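Local coordinates for protein putative cytosine/guanine deaminase (Unidentified, PDB 2PAJ) that catalyses the hydrolytic deamination of isoxanthopterin-type 2-amino-4-hydroxypteridines to 2,4-dihydroxypteridines and ammonium with the help of a bound zinc ion, at residues I333-A338 with I347-M352; Y69-N74 with G130-A135. All coordinates share one frame; numbering follows the deposited sequence.

Contact 1 of 2, residues I333-A338 with I347-M352; sequences IGVDGA and ISEVHM. With ZN (zinc ion), chain B.
Glu-349 reaches from its helix across the chain at Gly-334 and Val-335, and its crossing with Val-335 is the closer part of the contact. Its chain is bent by the rotation about CB-CG (chi2 -68°), so that the methylene lies against the branched end of Val-335 while the carboxylate turns toward the backbone of Gly-334. Glu-349 CG lies against CG1 of Val-335 (3.2 Å), the two side chains meeting at a slant. OE1 of Glu-349 lies 3.0 Å from Gly-334 O, an approach of two oxygens that is not counted as a hydrogen bond. The other carboxylate oxygen, OE2, takes a weak hydrogen bond from Gln-309 N.

The second apolar meeting is looser. Ile-333 extends its CD1 (chi2 -176°) to within 4.1 Å of Val-350 CG2, the two side chains crossing at about a right angle. Further round the helix, Ser-348, His-351 and Met-352 are partly exposed and lie well away from 333-338, although Met-352 still rests on Pro-308 and Gln-309.

Beyond Val-335, Asp-336 directs its side chain to the metal, with OD1 bound to the zinc ion at 2.0 Å. His-76, His-78 and His-248 are the remaining bonded ligands; His-285, also of the metal site, makes a weak hydrogen bond to Asp-336 OD1, and Ser-310 OG is hydrogen-bonded to OD2. A metal-binding aspartate just after the last barrel strand, here with helix 346-359 packed on Ile-333 and Val-335, is characteristic of the mononuclear zinc site of amidohydrolase (beta/alpha)8 barrels.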
loop_
_atom_site.group_PDB
_atom_site.type_symbol
_atom_site.label_atom_id
_atom_site.label_comp_id
_atom_site.label_asym_id
_atom_site.label_seq_id
_atom_site.Cartn_x
_atom_site.Cartn_y
_atom_site.Cartn_z
ATOM N N ILE A 333 2.402 -4.702 4.963
ATOM C CA ILE A 333 1.251 -5.363 4.388
ATOM C C ILE A 333 0.795 -4.763 3.062
ATOM O O ILE A 333 0.859 -3.558 2.842
ATOM C CB ILE A 333 0.090 -5.373 5.413
ATOM C CG1 ILE A 333 0.528 -6.164 6.639
ATOM C CG2 ILE A 333 -1.151 -6.018 4.822
ATOM C CD1 ILE A 333 -0.535 -6.331 7.660
ATOM N N GLY A 334 0.363 -5.635 2.166
ATOM C CA GLY A 334 -0.118 -5.190 0.884
ATOM C C GLY A 334 -1.200 -6.142 0.436
ATOM O O GLY A 334 -1.363 -7.212 0.992
ATOM N N VAL A 335 -1.942 -5.728 -0.572
ATOM C CA VAL A 335 -3.020 -6.511 -1.163
ATOM C C VAL A 335 -2.730 -6.249 -2.628
ATOM O O VAL A 335 -2.787 -5.092 -3.043
ATOM C CB VAL A 335 -4.408 -5.906 -0.780
ATOM C CG1 VAL A 335 -4.230 -4.949 0.357
ATOM C CG2 VAL A 335 -5.064 -5.170 -1.960
ATOM N N ASP A 336 -2.397 -7.251 -3.433
ATOM C CA ASP A 336 -2.099 -6.892 -4.816
ATOM C C ASP A 336 -3.062 -7.303 -5.906
ATOM O O ASP A 336 -3.493 -8.442 -5.964
ATOM C CB ASP A 336 -0.681 -7.333 -5.203
ATOM C CG ASP A 336 -0.524 -8.844 -5.340
ATOM O OD1 ASP A 336 0.016 -9.282 -6.384
ATOM O OD2 ASP A 336 -0.903 -9.591 -4.418
ATOM N N GLY A 337 -3.405 -6.364 -6.775
ATOM C CA GLY A 337 -4.306 -6.659 -7.885
ATOM C C GLY A 337 -5.483 -7.591 -7.665
ATOM O O GLY A 337 -5.321 -8.761 -7.330
ATOM N N ALA A 338 -6.679 -7.058 -7.883
ATOM C CA ALA A 338 -7.916 -7.808 -7.726
ATOM C C ALA A 338 -7.926 -9.093 -8.562
ATOM O O ALA A 338 -8.830 -9.923 -8.447
ATOM C CB ALA A 338 -9.106 -6.921 -8.111
ATOM N N ILE A 347 -8.513 -3.768 5.096
ATOM C CA ILE A 347 -9.180 -4.394 6.225
ATOM C C ILE A 347 -9.306 -5.908 6.023
ATOM O O ILE A 347 -8.988 -6.684 6.925
ATOM C CB ILE A 347 -10.535 -3.715 6.483
ATOM C CG1 ILE A 347 -10.292 -2.478 7.351
ATOM C CG2 ILE A 347 -11.500 -4.658 7.167
ATOM C CD1 ILE A 347 -11.386 -1.468 7.309
ATOM N N SER A 348 -9.734 -6.325 4.835
ATOM C CA SER A 348 -9.846 -7.743 4.532
ATOM C C SER A 348 -8.475 -8.384 4.697
ATOM O O SER A 348 -8.358 -9.495 5.223
ATOM C CB SER A 348 -10.311 -7.948 3.094
ATOM O OG SER A 348 -11.544 -7.294 2.857
ATOM N N GLU A 349 -7.446 -7.669 4.242
ATOM C CA GLU A 349 -6.064 -8.134 4.301
ATOM C C GLU A 349 -5.533 -8.269 5.709
ATOM O O GLU A 349 -4.910 -9.266 6.065
ATOM C CB GLU A 349 -5.159 -7.189 3.499
ATOM C CG GLU A 349 -4.972 -7.601 2.046
ATOM C CD GLU A 349 -4.177 -8.893 1.912
ATOM O OE1 GLU A 349 -3.145 -9.034 2.602
ATOM O OE2 GLU A 349 -4.561 -9.763 1.111
ATOM N N VAL A 350 -5.781 -7.248 6.509
ATOM C CA VAL A 350 -5.340 -7.236 7.891
ATOM C C VAL A 350 -6.054 -8.339 8.688
ATOM O O VAL A 350 -5.478 -8.960 9.583
ATOM C CB VAL A 350 -5.594 -5.829 8.478
ATOM C CG1 VAL A 350 -5.842 -5.877 9.961
ATOM C CG2 VAL A 350 -4.398 -4.950 8.167
ATOM N N HIS A 351 -7.305 -8.603 8.329
ATOM C CA HIS A 351 -8.088 -9.631 8.989
ATOM C C HIS A 351 -7.503 -11.011 8.719
ATOM O O HIS A 351 -7.408 -11.854 9.612
ATOM C CB HIS A 351 -9.516 -9.585 8.480
ATOM C CG HIS A 351 -10.447 -10.483 9.228
ATOM N ND1 HIS A 351 -11.514 -11.111 8.629
ATOM C CD2 HIS A 351 -10.499 -10.820 10.537
ATOM C CE1 HIS A 351 -12.188 -11.794 9.534
ATOM N NE2 HIS A 351 -11.594 -11.634 10.701
ATOM N N MET A 352 -7.128 -11.235 7.468
ATOM C CA MET A 352 -6.551 -12.500 7.049
ATOM C C MET A 352 -5.166 -12.686 7.665
ATOM O O MET A 352 -4.772 -13.801 8.013
ATOM C CB MET A 352 -6.459 -12.539 5.519
ATOM C CG MET A 352 -5.937 -13.853 4.935
ATOM S SD MET A 352 -7.051 -15.256 5.103
ATOM C CE MET A 352 -6.259 -16.172 6.402
HETATM ZN ZN ZN B . 1.872 -8.711 -7.006
#

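Contact 2 of 2, residues Y69-N74 with G130-A135; sequences YPAWVN and GCATVA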
loop_
_atom_site.group_PDB
_atom_site.type_symbol
_atom_site.label_atom_id
_atom_site.label_comp_id
_atom_site.label_asym_id
_atom_site.label_seq_id
_atom_site.Cartn_x
_atom_site.Cartn_y
_atom_site.Cartn_z
ATOM N N TYR A 69 -7.196 4.559 14.768
ATOM C CA TYR A 69 -6.085 3.751 14.266
ATOM C C TYR A 69 -5.291 4.677 13.347
ATOM O O TYR A 69 -5.796 5.718 12.912
ATOM C CB TYR A 69 -6.620 2.634 13.355
ATOM C CG TYR A 69 -6.969 1.270 13.939
ATOM C CD1 TYR A 69 -7.657 1.142 15.152
ATOM C CD2 TYR A 69 -6.675 0.101 13.218
ATOM C CE1 TYR A 69 -8.042 -0.107 15.630
ATOM C CE2 TYR A 69 -7.056 -1.148 13.683
ATOM C CZ TYR A 69 -7.741 -1.247 14.888
ATOM O OH TYR A 69 -8.147 -2.482 15.332
ATOM N N PRO A 70 -4.027 4.342 13.066
ATOM C CA PRO A 70 -3.325 5.240 12.152
ATOM C C PRO A 70 -3.797 4.715 10.786
ATOM O O PRO A 70 -4.072 3.521 10.656
ATOM C CB PRO A 70 -1.854 4.956 12.445
ATOM C CG PRO A 70 -1.854 3.572 12.920
ATOM C CD PRO A 70 -3.072 3.505 13.804
ATOM N N ALA A 71 -3.957 5.581 9.789
ATOM C CA ALA A 71 -4.413 5.132 8.471
ATOM C C ALA A 71 -3.500 4.017 7.932
ATOM O O ALA A 71 -2.313 3.978 8.243
ATOM C CB ALA A 71 -4.458 6.314 7.506
ATOM N N TRP A 72 -4.044 3.105 7.134
ATOM C CA TRP A 72 -3.234 2.011 6.611
ATOM C C TRP A 72 -2.231 2.448 5.550
ATOM O O TRP A 72 -2.406 3.450 4.863
ATOM C CB TRP A 72 -4.109 0.916 5.985
ATOM C CG TRP A 72 -5.146 0.326 6.876
ATOM C CD1 TRP A 72 -6.501 0.487 6.784
ATOM C CD2 TRP A 72 -4.911 -0.465 8.042
ATOM N NE1 TRP A 72 -7.121 -0.143 7.829
ATOM C CE2 TRP A 72 -6.171 -0.739 8.620
ATOM C CE3 TRP A 72 -3.757 -0.966 8.666
ATOM C CZ2 TRP A 72 -6.314 -1.496 9.792
ATOM C CZ3 TRP A 72 -3.893 -1.712 9.823
ATOM C CH2 TRP A 72 -5.168 -1.970 10.378
ATOM N N VAL A 73 -1.174 1.660 5.431
ATOM C CA VAL A 73 -0.125 1.876 4.455
ATOM C C VAL A 73 -0.031 0.585 3.639
ATOM O O VAL A 73 0.401 -0.451 4.140
ATOM C CB VAL A 73 1.231 2.150 5.138
ATOM C CG1 VAL A 73 2.286 2.468 4.093
ATOM C CG2 VAL A 73 1.093 3.291 6.112
ATOM N N ASN A 74 -0.466 0.649 2.390
ATOM C CA ASN A 74 -0.418 -0.499 1.498
ATOM C C ASN A 74 0.910 -0.449 0.755
ATOM O O ASN A 74 1.196 0.521 0.072
ATOM C CB ASN A 74 -1.585 -0.435 0.510
ATOM C CG ASN A 74 -1.495 -1.488 -0.567
ATOM O OD1 ASN A 74 -1.685 -2.671 -0.308
ATOM N ND2 ASN A 74 -1.194 -1.061 -1.790
ATOM N N GLY A 130 -9.838 2.649 5.177
ATOM C CA GLY A 130 -8.958 3.370 6.074
ATOM C C GLY A 130 -7.520 3.552 5.645
ATOM O O GLY A 130 -6.702 4.022 6.425
ATOM N N CYS A 131 -7.210 3.179 4.411
ATOM C CA CYS A 131 -5.860 3.311 3.873
ATOM C C CYS A 131 -5.633 4.722 3.309
ATOM O O CYS A 131 -6.438 5.216 2.519
ATOM C CB CYS A 131 -5.649 2.260 2.783
ATOM S SG CYS A 131 -4.072 2.353 1.930
ATOM N N ALA A 132 -4.545 5.369 3.726
ATOM C CA ALA A 132 -4.236 6.721 3.255
ATOM C C ALA A 132 -2.986 6.777 2.353
ATOM O O ALA A 132 -2.813 7.705 1.561
ATOM C CB ALA A 132 -4.071 7.651 4.448
ATOM N N THR A 133 -2.125 5.770 2.486
ATOM C CA THR A 133 -0.902 5.669 1.697
ATOM C C THR A 133 -0.980 4.391 0.875
ATOM O O THR A 133 -0.994 3.294 1.416
ATOM C CB THR A 133 0.357 5.593 2.577
ATOM O OG1 THR A 133 0.272 6.561 3.626
ATOM C CG2 THR A 133 1.583 5.884 1.745
ATOM N N VAL A 134 -1.029 4.547 -0.441
ATOM C CA VAL A 134 -1.111 3.411 -1.338
ATOM C C VAL A 134 0.145 3.312 -2.192
ATOM O O VAL A 134 0.710 4.318 -2.599
ATOM C CB VAL A 134 -2.331 3.543 -2.271
ATOM C CG1 VAL A 134 -2.522 2.260 -3.054
ATOM C CG2 VAL A 134 -3.572 3.905 -1.471
ATOM N N ALA A 135 0.587 2.090 -2.439
ATOM C CA ALA A 135 1.760 1.848 -3.257
ATOM C C ALA A 135 1.310 0.891 -4.349
ATOM O O ALA A 135 0.809 -0.196 -4.058
ATOM C CB ALA A 135 2.883 1.224 -2.428
#
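Trp-72 O accepts two successive backbone N-H groups, those of Ala-132 and Thr-133, where a beta bulge shifts the register between the strands by one residue. The strands are the first two parallel strands of the amidohydrolase (beta/alpha)8 barrel. Of the two bonds, the one from Ala-132 N (3.1 Å) lies in the carbonyl plane on a lone pair, whereas the one from Thr-133 N (3.3 Å) is weak. Ordinary bonds flank the bulge: before it Trp-72 N gives its hydrogen to Gly-130 O at 2.9 Å, tilted from the carbonyl plane, and after it Asn-74 N gives its own to Thr-133 O, nearly in line with the C=O bond.

The side chains divide between the two faces of the sheet. Trp-72 and Cys-131 share one, their CB atoms 3.8 Å apart. The indole turns back beside its own backbone N (chi1 -56°), which brings CD1 to 3.4 Å from Gly-130 C, while Cys-131 N lies at the edge of the ring. On the opposite face Val-73 and Thr-133 stand side by side, pointing the same way. At the start of the pairing, the methyls of Ala-71 and Ala-132 meet.

Gly-130, with positive phi, is the C-prime residue of a Schellman motif that ends helix 112-127, so the helix passes directly into the second strand, and Leu-126 of its last turn packs on Cys-131 and Val-134. At the far end the extended side chain of Asn-74 (chi1 172°) accepts a hydrogen bond from Val-335 N through OD1 and makes a weak one through ND2 to His-76 O; nearer its root, Asn-74 CB lies 4.0 Å from Cys-131 SG.

In the fold
From the N terminus, contact 2 comes first: strand 67-73 leads into the zinc-binding His-76 and His-78, and after helix 112-127 the chain returns at 130-135, closing a loop of 55 residues. The following strands then run round the barrel to 331-333, where contact 1 closes a much shorter loop of eight residues between the last barrel strand and helix 346-359. The two loops therefore lie in series, neither nesting nor crossing. They meet in space: Asn-74 bridges the first barrel strand to the chain after the last one, on the side of the metal site, and Trp-72 packs on Ile-347 and Val-350 farther from it.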